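Local structure of Hydrogenase/urease nickel incorporation protein HypB (Helicobacter pylori, 4LPS) at residues Lys73-Val77 against Val95-Gln99; Lys128-Leu132 against Leu228-Lys232; Thr60-Glu64 against Asp86-Leu90; Leu66-Phe72 against Lys225-Leu229. The protein is a GTPase that takes part in maturing [NiFe] hydrogenase and urease, its low intrinsic GTP hydrolysis being essential for nickel insertion into the hydrogenase. All blocks are in the same frame, centred on the assembly; numbering follows the deposited sequence.

Interaction 1. Residues Lys73-Val77 against Val95-Gln99; sequences KFCVV and VSAHQ. With GOL (glycerol), chain G.
Two backbone hydrogen bonds join Val76 to Ser96 and His98 of the neighbouring strand. Its N-H reaches Ser96 O over 2.8 Å, lying in the carbonyl plane with an N-H...O angle of 154°, and its own O accepts the N-H of His98 at 2.9 Å. One residue thus uses both backbone polar groups on the same neighbour, the pattern of a parallel ladder, in which Val76 is bridged with Ala97 and Val77 with His98. A CA-H...O contact from Ala97 CA to Val76 O, 3.2 Å long, adds to the same carbonyl. Where the chains diverge at the start of the ladder, a glycerol, probably from the crystallisation liquor, takes over the bridging: its O1 donates to Phe74 O at 2.6 Å and accepts the N-H of Ser96 at 3.0 Å.

The strands belong to the right-handed beta-alpha-beta unit formed by strand 74-80, helix 85-91 and strand 97-101, the last being the outermost strand on this side of the parallel sheet of a P-loop GTPase. Strand 131-135 pairs with the far side of 74-80.

Apolar contacts gather on the face that bears Val76 and Ala97, which Leu90 of helix 85-91 covers. Val95 CG1, which chi1 of -178° sets anti to its own N, reaches both Val76 CG2 and Phe74 CE2, 3.7 Å from each. Its second branch, CG2, approaches Phe74 CZ, while Val76 CG2 also sits at the edge of the Phe74 ring, in its plane. On the other face, Val77 and His98 pack against helix 110-122, and His98 NE2 is hydrogen-bonded to Glu123.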
loop_
_atom_site.group_PDB
_atom_site.type_symbol
_atom_site.label_atom_id
_atom_site.label_comp_id
_atom_site.label_asym_id
_atom_site.label_seq_id
_atom_site.Cartn_x
_atom_site.Cartn_y
_atom_site.Cartn_z
ATOM N N LYS A 73 -2.341 -0.035 14.785
ATOM C CA LYS A 73 -2.387 -1.483 14.944
ATOM C C LYS A 73 -2.720 -2.162 13.625
ATOM O O LYS A 73 -3.820 -1.998 13.096
ATOM C CB LYS A 73 -3.425 -1.869 15.997
ATOM C CG LYS A 73 -3.220 -1.206 17.347
ATOM C CD LYS A 73 -4.468 -1.347 18.200
ATOM C CE LYS A 73 -4.382 -0.474 19.439
ATOM N NZ LYS A 73 -5.665 -0.466 20.197
ATOM N N PHE A 74 -1.767 -2.917 13.090
ATOM C CA PHE A 74 -1.950 -3.543 11.789
ATOM C C PHE A 74 -1.235 -4.881 11.651
ATOM O O PHE A 74 -0.296 -5.182 12.391
ATOM C CB PHE A 74 -1.481 -2.591 10.683
ATOM C CG PHE A 74 0.007 -2.392 10.645
ATOM C CD1 PHE A 74 0.622 -1.519 11.528
ATOM C CD2 PHE A 74 0.790 -3.073 9.726
ATOM C CE1 PHE A 74 1.989 -1.325 11.497
ATOM C CE2 PHE A 74 2.160 -2.886 9.690
ATOM C CZ PHE A 74 2.761 -2.012 10.576
ATOM N N CYS A 75 -1.700 -5.681 10.697
ATOM C CA CYS A 75 -1.001 -6.886 10.273
ATOM C C CYS A 75 -0.810 -6.795 8.762
ATOM O O CYS A 75 -1.442 -5.966 8.102
ATOM C CB CYS A 75 -1.764 -8.150 10.684
ATOM S SG CYS A 75 -3.447 -8.255 10.076
ATOM N N VAL A 76 0.063 -7.628 8.210
ATOM C CA VAL A 76 0.471 -7.446 6.823
ATOM C C VAL A 76 0.318 -8.706 5.974
ATOM O O VAL A 76 0.606 -9.819 6.419
ATOM C CB VAL A 76 1.944 -6.962 6.746
ATOM C CG1 VAL A 76 2.386 -6.785 5.300
ATOM C CG2 VAL A 76 2.119 -5.655 7.504
ATOM N N VAL A 77 -0.167 -8.513 4.753
ATOM C CA VAL A 77 -0.097 -9.537 3.724
ATOM C C VAL A 77 0.942 -9.104 2.687
ATOM O O VAL A 77 0.805 -8.048 2.065
ATOM C CB VAL A 77 -1.464 -9.763 3.050
ATOM C CG1 VAL A 77 -1.296 -10.536 1.762
ATOM C CG2 VAL A 77 -2.409 -10.497 3.993
ATOM N N VAL A 95 5.600 -7.337 13.817
ATOM C CA VAL A 95 4.390 -7.243 13.008
ATOM C C VAL A 95 3.964 -8.603 12.483
ATOM O O VAL A 95 4.755 -9.308 11.855
ATOM C CB VAL A 95 4.582 -6.300 11.804
ATOM C CG1 VAL A 95 3.288 -6.187 11.000
ATOM C CG2 VAL A 95 5.058 -4.941 12.270
ATOM N N SER A 96 2.721 -8.982 12.765
ATOM C CA SER A 96 2.167 -10.199 12.196
ATOM C C SER A 96 2.057 -10.020 10.693
ATOM O O SER A 96 1.358 -9.129 10.210
ATOM C CB SER A 96 0.802 -10.527 12.801
ATOM O OG SER A 96 0.906 -10.796 14.188
ATOM N N ALA A 97 2.760 -10.868 9.955
ATOM C CA ALA A 97 2.853 -10.728 8.511
ATOM C C ALA A 97 2.897 -12.098 7.872
ATOM O O ALA A 97 3.523 -13.016 8.404
ATOM C CB ALA A 97 4.083 -9.919 8.128
ATOM N N HIS A 98 2.251 -12.237 6.722
ATOM C CA HIS A 98 2.331 -13.491 5.994
ATOM C C HIS A 98 2.617 -13.253 4.521
ATOM O O HIS A 98 2.007 -12.399 3.878
ATOM C CB HIS A 98 1.051 -14.303 6.177
ATOM C CG HIS A 98 1.093 -15.216 7.361
ATOM N ND1 HIS A 98 1.775 -16.412 7.352
ATOM C CD2 HIS A 98 0.551 -15.101 8.599
ATOM C CE1 HIS A 98 1.646 -17.000 8.527
ATOM N NE2 HIS A 98 0.908 -16.227 9.302
ATOM N N GLN A 99 3.574 -14.019 4.005
ATOM C CA GLN A 99 4.051 -13.851 2.650
ATOM C C GLN A 99 3.196 -14.631 1.660
ATOM O O GLN A 99 2.930 -15.819 1.852
ATOM C CB GLN A 99 5.512 -14.302 2.575
ATOM C CG GLN A 99 6.154 -14.159 1.218
ATOM C CD GLN A 99 6.588 -12.735 0.947
ATOM O OE1 GLN A 99 7.352 -12.145 1.714
ATOM N NE2 GLN A 99 6.086 -12.168 -0.138
HETATM C C1 GOL G . -0.638 -7.680 14.434
HETATM O O1 GOL G . 0.524 -7.213 13.783
HETATM C C2 GOL G . -0.489 -7.454 15.936
HETATM O O2 GOL G . -1.455 -8.225 16.621
HETATM C C3 GOL G . -0.704 -5.974 16.246
HETATM O O3 GOL G . -2.086 -5.708 16.342
#

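Interaction 2. Residues Lys128-Leu132 against Leu228-Lys232; sequences KSDFL and LLEKK
The backbones of Asp130 and Lys232 stay well apart, their CA atoms 8.4 Å from each other, where the chain entering strand 131-135 passes alongside a turn of helix 218-234; side chains fill the distance between them. Lys232 does most of the bridging. Its chain runs extended from CB to CE, with CG anti to the backbone N (chi1 174°), and bends only at the last torsion, which brings NZ onto Asp130 O. That hydrogen bond is 2.9 Å long and lies in the carbonyl plane on a lone pair, with a C=O...N angle of 123°. The Asp130 carboxylate stands a little farther off, so a water links the two charges, donating to Asp130 OD1 at 2.7 Å and accepting from Lys232 NZ at 2.8 Å.

In the P-loop NTPase fold of this domain, helix 218-234 covers one side of the central parallel sheet, and Phe131 is one of the sheet residues it covers. Lys232 CD lies over one face of the Phe131 ring, 4.3 Å from the centroid, in a CH-pi contact, while CB of the lysine lies beside CZ and CE2. At the ring edge Leu229 CD2 meets Phe131 CE1 at 3.8 Å, and Leu228 O lies in the ring plane, 3.6 Å from Phe131 CZ. This carbonyl already accepts the helical N-H of Lys232, so the aromatic edge meets an oxygen engaged in the helix. Leu228 continues inward onto Leu49 and Ile154 of neighbouring strands.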
loop_
_atom_site.group_PDB
_atom_site.type_symbol
_atom_site.label_atom_id
_atom_site.label_comp_id
_atom_site.label_asym_id
_atom_site.label_seq_id
_atom_site.Cartn_x
_atom_site.Cartn_y
_atom_site.Cartn_z
ATOM N N LYS A 128 -6.649 -8.256 16.737
ATOM C CA LYS A 128 -5.884 -7.180 17.363
ATOM C C LYS A 128 -5.581 -6.013 16.421
ATOM O O LYS A 128 -4.929 -5.048 16.816
ATOM C CB LYS A 128 -4.575 -7.737 17.928
ATOM C CG LYS A 128 -4.764 -8.902 18.893
ATOM C CD LYS A 128 -3.444 -9.596 19.211
ATOM C CE LYS A 128 -3.469 -10.218 20.600
ATOM N NZ LYS A 128 -4.565 -11.220 20.740
ATOM N N SER A 129 -6.045 -6.094 15.179
ATOM C CA SER A 129 -5.671 -5.092 14.184
ATOM C C SER A 129 -6.828 -4.179 13.781
ATOM O O SER A 129 -7.966 -4.629 13.626
ATOM C CB SER A 129 -5.104 -5.773 12.933
ATOM O OG SER A 129 -3.967 -6.563 13.243
ATOM N N ASP A 130 -6.520 -2.895 13.618
ATOM C CA ASP A 130 -7.448 -1.941 13.027
ATOM C C ASP A 130 -7.242 -1.878 11.522
ATOM O O ASP A 130 -8.144 -1.516 10.767
ATOM C CB ASP A 130 -7.267 -0.552 13.644
ATOM C CG ASP A 130 -7.689 -0.502 15.094
ATOM O OD1 ASP A 130 -8.654 -1.206 15.451
ATOM O OD2 ASP A 130 -7.055 0.237 15.876
ATOM N N PHE A 131 -6.039 -2.241 11.097
ATOM C CA PHE A 131 -5.674 -2.174 9.693
ATOM C C PHE A 131 -5.136 -3.512 9.210
ATOM O O PHE A 131 -4.390 -4.187 9.919
ATOM C CB PHE A 131 -4.621 -1.086 9.450
ATOM C CG PHE A 131 -5.082 0.307 9.783
ATOM C CD1 PHE A 131 -5.035 0.780 11.087
ATOM C CD2 PHE A 131 -5.545 1.150 8.784
ATOM C CE1 PHE A 131 -5.454 2.069 11.387
ATOM C CE2 PHE A 131 -5.964 2.439 9.078
ATOM C CZ PHE A 131 -5.919 2.898 10.379
ATOM N N LEU A 132 -5.530 -3.895 8.001
ATOM C CA LEU A 132 -4.863 -4.984 7.303
ATOM C C LEU A 132 -4.182 -4.375 6.097
ATOM O O LEU A 132 -4.831 -3.770 5.243
ATOM C CB LEU A 132 -5.849 -6.083 6.891
ATOM C CG LEU A 132 -5.292 -7.139 5.930
ATOM C CD1 LEU A 132 -4.315 -8.064 6.636
ATOM C CD2 LEU A 132 -6.415 -7.946 5.299
ATOM N N LEU A 228 -4.054 8.074 7.889
ATOM C CA LEU A 228 -4.673 6.758 7.800
ATOM C C LEU A 228 -5.704 6.559 8.903
ATOM O O LEU A 228 -6.770 5.987 8.671
ATOM C CB LEU A 228 -3.607 5.666 7.870
ATOM C CG LEU A 228 -2.636 5.579 6.689
ATOM C CD1 LEU A 228 -1.665 4.428 6.883
ATOM C CD2 LEU A 228 -3.388 5.419 5.375
ATOM N N LEU A 229 -5.372 7.029 10.103
ATOM C CA LEU A 229 -6.258 6.920 11.255
ATOM C C LEU A 229 -7.558 7.675 11.011
ATOM O O LEU A 229 -8.637 7.208 11.378
ATOM C CB LEU A 229 -5.571 7.450 12.517
ATOM C CG LEU A 229 -4.549 6.537 13.200
ATOM C CD1 LEU A 229 -4.021 7.184 14.471
ATOM C CD2 LEU A 229 -5.164 5.178 13.505
ATOM N N GLU A 230 -7.447 8.848 10.398
ATOM C CA GLU A 230 -8.621 9.662 10.116
ATOM C C GLU A 230 -9.454 9.033 9.003
ATOM O O GLU A 230 -10.685 9.104 9.021
ATOM C CB GLU A 230 -8.207 11.087 9.741
ATOM C CG GLU A 230 -9.319 11.926 9.122
ATOM C CD GLU A 230 -10.463 12.199 10.087
ATOM O OE1 GLU A 230 -10.273 12.051 11.314
ATOM O OE2 GLU A 230 -11.562 12.562 9.613
ATOM N N LYS A 231 -8.783 8.412 8.039
ATOM C CA LYS A 231 -9.479 7.754 6.938
ATOM C C LYS A 231 -10.309 6.578 7.446
ATOM O O LYS A 231 -11.435 6.371 6.991
ATOM C CB LYS A 231 -8.485 7.310 5.864
ATOM C CG LYS A 231 -8.135 8.441 4.902
ATOM C CD LYS A 231 -9.403 8.945 4.223
ATOM C CE LYS A 231 -9.140 10.163 3.361
ATOM N NZ LYS A 231 -9.228 11.402 4.181
ATOM N N LYS A 232 -9.750 5.809 8.377
ATOM C CA LYS A 232 -10.501 4.731 9.010
ATOM C C LYS A 232 -11.680 5.294 9.788
ATOM O O LYS A 232 -12.770 4.719 9.788
ATOM C CB LYS A 232 -9.613 3.907 9.945
ATOM C CG LYS A 232 -10.394 2.857 10.725
ATOM C CD LYS A 232 -9.506 1.970 11.576
ATOM C CE LYS A 232 -10.357 1.022 12.413
ATOM N NZ LYS A 232 -10.616 -0.266 11.702
HETATM O O HOH W 1 -10.627 -2.089 13.793
#

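Interaction 3. Residues Thr60-Glu64 against Asp86-Leu90; sequences TTMLE and DADRL. With MG (magnesium ion), chain C; GDP (guanosine-5'-diphosphate), chain D.
Thr60 and Asp86 meet through a magnesium ion, bound by Thr60 OG1 at 2.3 Å and Asp86 OD2 at 2.6 Å. GDP O2B, a water and Glu135 are further ligands. Packing is closest beside this site: Thr60 CG2 lies over the centre of the Arg89 guanidinium, 3.4 Å from CZ. The group's edge points at the nucleotide, with NH2 donating almost straight to GDP O2A (3.1 Å, 177°) and NH1 to O1A. Thr61 OG1 also donates to O1A, at 2.6 Å, so one alpha-phosphate oxygen is gripped from both helices.

This is the nucleotide site of a P-loop GTPase: Thr60 and Thr61 lie in the first turn of helix 59-66, which follows the phosphate-binding loop, and Thr60 N donates to O2B. Segment 86-90 of helix 85-91 runs nearly parallel to 60-64, the segment axes 10.0 Å apart. Farther along, Leu90 CD2 touches Leu63 CB at 3.7 Å on the side facing the sheet.

The partly exposed side, where Glu64 meets Arg89, is looser. In a salt bridge, Glu64 OE1 accepts from Arg89 NH1 at 3.2 Å, but from above the carboxylate plane, which is turned 66° from the guanidinium, and the bond from Arg89 NE to Glu64 OE2 is weak. A water donates to both Glu64 OE2 and Arg89 O.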
loop_
_atom_site.group_PDB
_atom_site.type_symbol
_atom_site.label_atom_id
_atom_site.label_comp_id
_atom_site.label_asym_id
_atom_site.label_seq_id
_atom_site.Cartn_x
_atom_site.Cartn_y
_atom_site.Cartn_z
ATOM N N THR A 60 8.366 -1.782 2.271
ATOM C CA THR A 60 8.649 -2.553 3.479
ATOM C C THR A 60 9.257 -1.676 4.574
ATOM O O THR A 60 8.898 -1.803 5.747
ATOM C CB THR A 60 9.589 -3.735 3.188
ATOM O OG1 THR A 60 8.974 -4.614 2.236
ATOM C CG2 THR A 60 9.890 -4.514 4.466
ATOM N N THR A 61 10.166 -0.784 4.187
ATOM C CA THR A 61 10.795 0.129 5.139
ATOM C C THR A 61 9.746 1.014 5.798
ATOM O O THR A 61 9.789 1.251 7.007
ATOM C CB THR A 61 11.858 1.019 4.464
ATOM O OG1 THR A 61 12.912 0.200 3.938
ATOM C CG2 THR A 61 12.443 2.012 5.462
ATOM N N MET A 62 8.803 1.494 4.994
ATOM C CA MET A 62 7.719 2.325 5.503
ATOM C C MET A 62 6.891 1.588 6.551
ATOM O O MET A 62 6.571 2.144 7.604
ATOM C CB MET A 62 6.815 2.781 4.362
ATOM C CG MET A 62 5.727 3.740 4.799
ATOM S SD MET A 62 4.564 4.051 3.463
ATOM C CE MET A 62 3.811 2.430 3.335
ATOM N N LEU A 63 6.541 0.339 6.255
ATOM C CA LEU A 63 5.765 -0.476 7.183
ATOM C C LEU A 63 6.552 -0.757 8.460
ATOM O O LEU A 63 5.983 -0.763 9.552
ATOM C CB LEU A 63 5.332 -1.789 6.521
ATOM C CG LEU A 63 4.385 -1.667 5.321
ATOM C CD1 LEU A 63 4.035 -3.033 4.767
ATOM C CD2 LEU A 63 3.118 -0.930 5.720
ATOM N N GLU A 64 7.855 -1.001 8.321
ATOM C CA GLU A 64 8.729 -1.172 9.481
ATOM C C GLU A 64 8.677 0.056 10.386
ATOM O O GLU A 64 8.628 -0.064 11.610
ATOM C CB GLU A 64 10.174 -1.435 9.044
ATOM C CG GLU A 64 10.436 -2.824 8.474
ATOM C CD GLU A 64 11.842 -2.964 7.912
ATOM O OE1 GLU A 64 12.298 -2.035 7.211
ATOM O OE2 GLU A 64 12.493 -3.996 8.177
ATOM N N ASP A 86 10.708 -9.871 2.741
ATOM C CA ASP A 86 9.951 -8.743 3.274
ATOM C C ASP A 86 9.175 -9.132 4.534
ATOM O O ASP A 86 9.155 -8.386 5.512
ATOM C CB ASP A 86 9.004 -8.172 2.217
ATOM C CG ASP A 86 9.745 -7.546 1.053
ATOM O OD1 ASP A 86 10.885 -7.080 1.259
ATOM O OD2 ASP A 86 9.185 -7.505 -0.064
ATOM N N ALA A 87 8.535 -10.297 4.505
ATOM C CA ALA A 87 7.735 -10.765 5.633
ATOM C C ALA A 87 8.590 -10.949 6.882
ATOM O O ALA A 87 8.163 -10.621 7.992
ATOM C CB ALA A 87 7.028 -12.065 5.280
ATOM N N ASP A 88 9.789 -11.490 6.694
ATOM C CA ASP A 88 10.731 -11.689 7.792
ATOM C C ASP A 88 11.189 -10.375 8.417
ATOM O O ASP A 88 11.269 -10.266 9.640
ATOM C CB ASP A 88 11.950 -12.484 7.320
ATOM C CG ASP A 88 11.687 -13.974 7.258
ATOM O OD1 ASP A 88 10.770 -14.448 7.961
ATOM O OD2 ASP A 88 12.407 -14.674 6.513
ATOM N N ARG A 89 11.507 -9.388 7.582
ATOM C CA ARG A 89 11.863 -8.059 8.079
ATOM C C ARG A 89 10.770 -7.492 8.979
ATOM O O ARG A 89 11.055 -6.876 10.007
ATOM C CB ARG A 89 12.122 -7.094 6.919
ATOM C CG ARG A 89 13.484 -7.237 6.252
ATOM C CD ARG A 89 13.515 -6.512 4.912
ATOM N NE ARG A 89 13.375 -5.065 5.070
ATOM C CZ ARG A 89 13.279 -4.201 4.061
ATOM N NH1 ARG A 89 13.154 -2.906 4.307
ATOM N NH2 ARG A 89 13.303 -4.633 2.808
ATOM N N LEU A 90 9.519 -7.698 8.579
ATOM C CA LEU A 90 8.375 -7.179 9.321
ATOM C C LEU A 90 8.159 -7.941 10.628
ATOM O O LEU A 90 7.857 -7.340 11.662
ATOM C CB LEU A 90 7.116 -7.237 8.456
ATOM C CG LEU A 90 7.063 -6.230 7.300
ATOM C CD1 LEU A 90 5.828 -6.447 6.453
ATOM C CD2 LEU A 90 7.083 -4.813 7.828
HETATM MG MG MG C . 9.266 -4.915 -0.056
HETATM P PB GDP D . 10.422 -2.013 -1.207
HETATM O O1B GDP D . 11.158 -3.007 -2.070
HETATM O O2B GDP D . 9.698 -2.718 -0.088
HETATM O O3B GDP D . 9.398 -1.264 -2.025
HETATM O O3A GDP D . 11.464 -0.947 -0.614
HETATM P PA GDP D . 12.534 -1.301 0.538
HETATM O O1A GDP D . 11.924 -1.074 1.897
HETATM O O2A GDP D . 13.068 -2.704 0.405
HETATM O "O5'" GDP D . 13.666 -0.200 0.285
HETATM C "C5'" GDP D . 14.645 -0.385 -0.735
HETATM C "C4'" GDP D . 15.863 0.460 -0.395
HETATM O "O4'" GDP D . 15.471 1.824 -0.229
HETATM C "C3'" GDP D . 16.472 0.023 0.924
HETATM O "O3'" GDP D . 17.895 0.074 0.787
HETATM C "C2'" GDP D . 16.045 1.071 1.925
HETATM O "O2'" GDP D . 17.053 1.260 2.916
HETATM C "C1'" GDP D . 15.910 2.300 1.047
HETATM N N9 GDP D . 14.926 3.277 1.562
HETATM C C8 GDP D . 13.660 3.054 1.963
HETATM N N7 GDP D . 13.070 4.215 2.343
HETATM C C5 GDP D . 13.966 5.208 2.171
HETATM C C6 GDP D . 14.006 6.676 2.367
HETATM O O6 GDP D . 13.015 7.293 2.807
HETATM N N1 GDP D . 15.136 7.326 2.059
HETATM C C2 GDP D . 16.221 6.685 1.583
HETATM N N2 GDP D . 17.335 7.399 1.291
HETATM N N3 GDP D . 16.255 5.347 1.377
HETATM C C4 GDP D . 15.180 4.578 1.649
HETATM O O HOH W 2 13.388 -5.712 10.221
HETATM O O HOH W 3 11.527 -5.030 -0.086
#

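Interaction 4. Residues Leu66-Phe72 against Lys225-Leu229; sequences LADFKDF and KNFLL
One face of the Phe69 ring is covered by Lys225, whose CE lies 4.3 Å from the centroid, 27° off the normal, in a CH-pi contact. The Phe72 ring is met at its edge by Leu229 CD2, while Lys225 CG and Leu228 CD1 approach it obliquely, the latter 3.6 Å from CZ. The lysine chain thus touches both phenylalanines, sliding past Phe72 in the opposite direction, with Lys225 CG 3.9 Å from Phe72 CB. Leu66 CD2 touches CB of the same lysine at its root.

Bends at chi2 (-91°) and chi3 fold the Lys225 chain over Phe69 and deliver its end to Asp71. Lys225 NZ donates to Asp71 OD2 at 2.6 Å, using the syn lone pair of that oxygen, in a salt bridge, and also to Asn226 OD1 at 2.7 Å. Asp71 holds its CG between the backbone N and carbonyl carbon (chi1 60°), which turns the carboxylate toward the helix, and Leu229 CD1 packs against OD2.

The segment 66-72 links helix 59-66 to strand 74-80 through two type I turns, Leu66 to Phe69 and Phe69 to Phe72, and helix 218-234 lies against it. Phe72 continues inward, its ring meeting those of Phe74 and Phe131.

With its methylenes against Phe69 and Phe72 and its ammonium held by two oxygens, Lys225 joins an apolar contact to a polar one, and the nearby carboxylate would be expected to stabilise its positive charge.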
loop_
_atom_site.group_PDB
_atom_site.type_symbol
_atom_site.label_atom_id
_atom_site.label_comp_id
_atom_site.label_asym_id
_atom_site.label_seq_id
_atom_site.Cartn_x
_atom_site.Cartn_y
_atom_site.Cartn_z
ATOM N N LEU A 66 6.194 2.320 10.425
ATOM C CA LEU A 66 4.830 2.486 10.926
ATOM C C LEU A 66 4.588 1.642 12.180
ATOM O O LEU A 66 3.779 2.000 13.035
ATOM C CB LEU A 66 3.809 2.126 9.844
ATOM C CG LEU A 66 3.531 3.176 8.762
ATOM C CD1 LEU A 66 2.611 2.605 7.689
ATOM C CD2 LEU A 66 2.929 4.429 9.374
ATOM N N ALA A 67 5.287 0.518 12.276
ATOM C CA ALA A 67 5.178 -0.363 13.436
ATOM C C ALA A 67 5.615 0.307 14.738
ATOM O O ALA A 67 5.326 -0.196 15.826
ATOM C CB ALA A 67 5.993 -1.618 13.205
ATOM N N ASP A 68 6.314 1.434 14.629
ATOM C CA ASP A 68 6.779 2.155 15.807
ATOM C C ASP A 68 5.685 3.007 16.442
ATOM O O ASP A 68 5.856 3.519 17.549
ATOM C CB ASP A 68 7.985 3.029 15.455
ATOM C CG ASP A 68 9.202 2.212 15.063
ATOM O OD1 ASP A 68 9.330 1.070 15.550
ATOM O OD2 ASP A 68 10.034 2.715 14.277
ATOM N N PHE A 69 4.564 3.163 15.745
ATOM C CA PHE A 69 3.437 3.905 16.301
ATOM C C PHE A 69 2.455 2.940 16.957
ATOM O O PHE A 69 1.794 2.145 16.283
ATOM C CB PHE A 69 2.748 4.741 15.223
ATOM C CG PHE A 69 3.638 5.785 14.607
ATOM C CD1 PHE A 69 4.025 6.898 15.338
ATOM C CD2 PHE A 69 4.075 5.661 13.298
ATOM C CE1 PHE A 69 4.846 7.863 14.779
ATOM C CE2 PHE A 69 4.893 6.623 12.731
ATOM C CZ PHE A 69 5.278 7.725 13.473
ATOM N N LYS A 70 2.377 3.011 18.282
ATOM C CA LYS A 70 1.614 2.048 19.065
ATOM C C LYS A 70 0.114 2.219 18.863
ATOM O O LYS A 70 -0.659 1.271 19.039
ATOM C CB LYS A 70 1.985 2.177 20.545
ATOM C CG LYS A 70 3.419 1.745 20.827
ATOM C CD LYS A 70 3.710 0.409 20.159
ATOM C CE LYS A 70 4.865 0.512 19.169
ATOM N NZ LYS A 70 5.146 -0.803 18.527
ATOM N N ASP A 71 -0.293 3.422 18.466
ATOM C CA ASP A 71 -1.693 3.685 18.159
ATOM C C ASP A 71 -2.051 3.235 16.745
ATOM O O ASP A 71 -3.190 3.402 16.306
ATOM C CB ASP A 71 -2.012 5.173 18.334
ATOM C CG ASP A 71 -1.183 6.059 17.422
ATOM O OD1 ASP A 71 -0.070 5.645 17.035
ATOM O OD2 ASP A 71 -1.644 7.171 17.084
ATOM N N PHE A 72 -1.088 2.648 16.041
ATOM C CA PHE A 72 -1.335 2.156 14.692
ATOM C C PHE A 72 -1.202 0.638 14.667
ATOM O O PHE A 72 -0.100 0.098 14.540
ATOM C CB PHE A 72 -0.371 2.802 13.696
ATOM C CG PHE A 72 -0.719 2.542 12.260
ATOM C CD1 PHE A 72 -1.897 3.036 11.720
ATOM C CD2 PHE A 72 0.134 1.812 11.449
ATOM C CE1 PHE A 72 -2.221 2.801 10.396
ATOM C CE2 PHE A 72 -0.181 1.570 10.123
ATOM C CZ PHE A 72 -1.360 2.066 9.595
ATOM N N LYS A 225 0.570 8.479 9.146
ATOM C CA LYS A 225 -0.121 7.598 10.084
ATOM C C LYS A 225 -1.444 8.208 10.544
ATOM O O LYS A 225 -2.473 7.529 10.579
ATOM C CB LYS A 225 0.783 7.300 11.290
ATOM C CG LYS A 225 0.185 6.379 12.355
ATOM C CD LYS A 225 -0.560 7.139 13.449
ATOM C CE LYS A 225 0.381 7.965 14.302
ATOM N NZ LYS A 225 -0.355 8.696 15.373
ATOM N N ASN A 226 -1.407 9.488 10.904
ATOM C CA ASN A 226 -2.600 10.183 11.371
ATOM C C ASN A 226 -3.628 10.317 10.260
ATOM O O ASN A 226 -4.832 10.264 10.507
ATOM C CB ASN A 226 -2.239 11.566 11.919
ATOM C CG ASN A 226 -1.564 11.500 13.276
ATOM O OD1 ASN A 226 -1.786 10.567 14.047
ATOM N ND2 ASN A 226 -0.740 12.499 13.575
ATOM N N PHE A 227 -3.139 10.492 9.036
ATOM C CA PHE A 227 -3.981 10.495 7.848
ATOM C C PHE A 227 -4.756 9.189 7.717
ATOM O O PHE A 227 -5.964 9.192 7.475
ATOM C CB PHE A 227 -3.120 10.735 6.604
ATOM C CG PHE A 227 -3.829 10.474 5.306
ATOM C CD1 PHE A 227 -4.770 11.369 4.820
ATOM C CD2 PHE A 227 -3.536 9.341 4.562
ATOM C CE1 PHE A 227 -5.418 11.130 3.622
ATOM C CE2 PHE A 227 -4.179 9.094 3.363
ATOM C CZ PHE A 227 -5.121 9.992 2.892
ATOM N N LEU A 228 -4.054 8.074 7.889
ATOM C CA LEU A 228 -4.673 6.758 7.800
ATOM C C LEU A 228 -5.704 6.559 8.903
ATOM O O LEU A 228 -6.770 5.987 8.671
ATOM C CB LEU A 228 -3.607 5.666 7.870
ATOM C CG LEU A 228 -2.636 5.579 6.689
ATOM C CD1 LEU A 228 -1.665 4.428 6.883
ATOM C CD2 LEU A 228 -3.388 5.419 5.375
ATOM N N LEU A 229 -5.372 7.029 10.103
ATOM C CA LEU A 229 -6.258 6.920 11.255
ATOM C C LEU A 229 -7.558 7.675 11.011
ATOM O O LEU A 229 -8.637 7.208 11.378
ATOM C CB LEU A 229 -5.571 7.450 12.517
ATOM C CG LEU A 229 -4.549 6.537 13.200
ATOM C CD1 LEU A 229 -4.021 7.184 14.471
ATOM C CD2 LEU A 229 -5.164 5.178 13.505
#

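Following the chain from the N terminus, helix 59-66 is the first element to take part in these contacts: interaction 3 sets it beside helix 85-91 and closes a short loop through strand 74-80. The turns of 66-72 follow and begin interaction 4, a far longer closure that ends on helix 218-234. Interaction 1 joins strands 74-80 and 97-101 and is nested inside that closure, while crossing interaction 3, since their segments alternate; interactions 3 and 4 cross likewise. Interaction 2 opens after both 1 and 3 have closed and ends on the same helix as interaction 4, sharing Leu228 and Leu229. Phe72 touches Phe131 between these two contacts, and Lys73 O reaches the backbone of 130-131, tying interaction 1 to interaction 2.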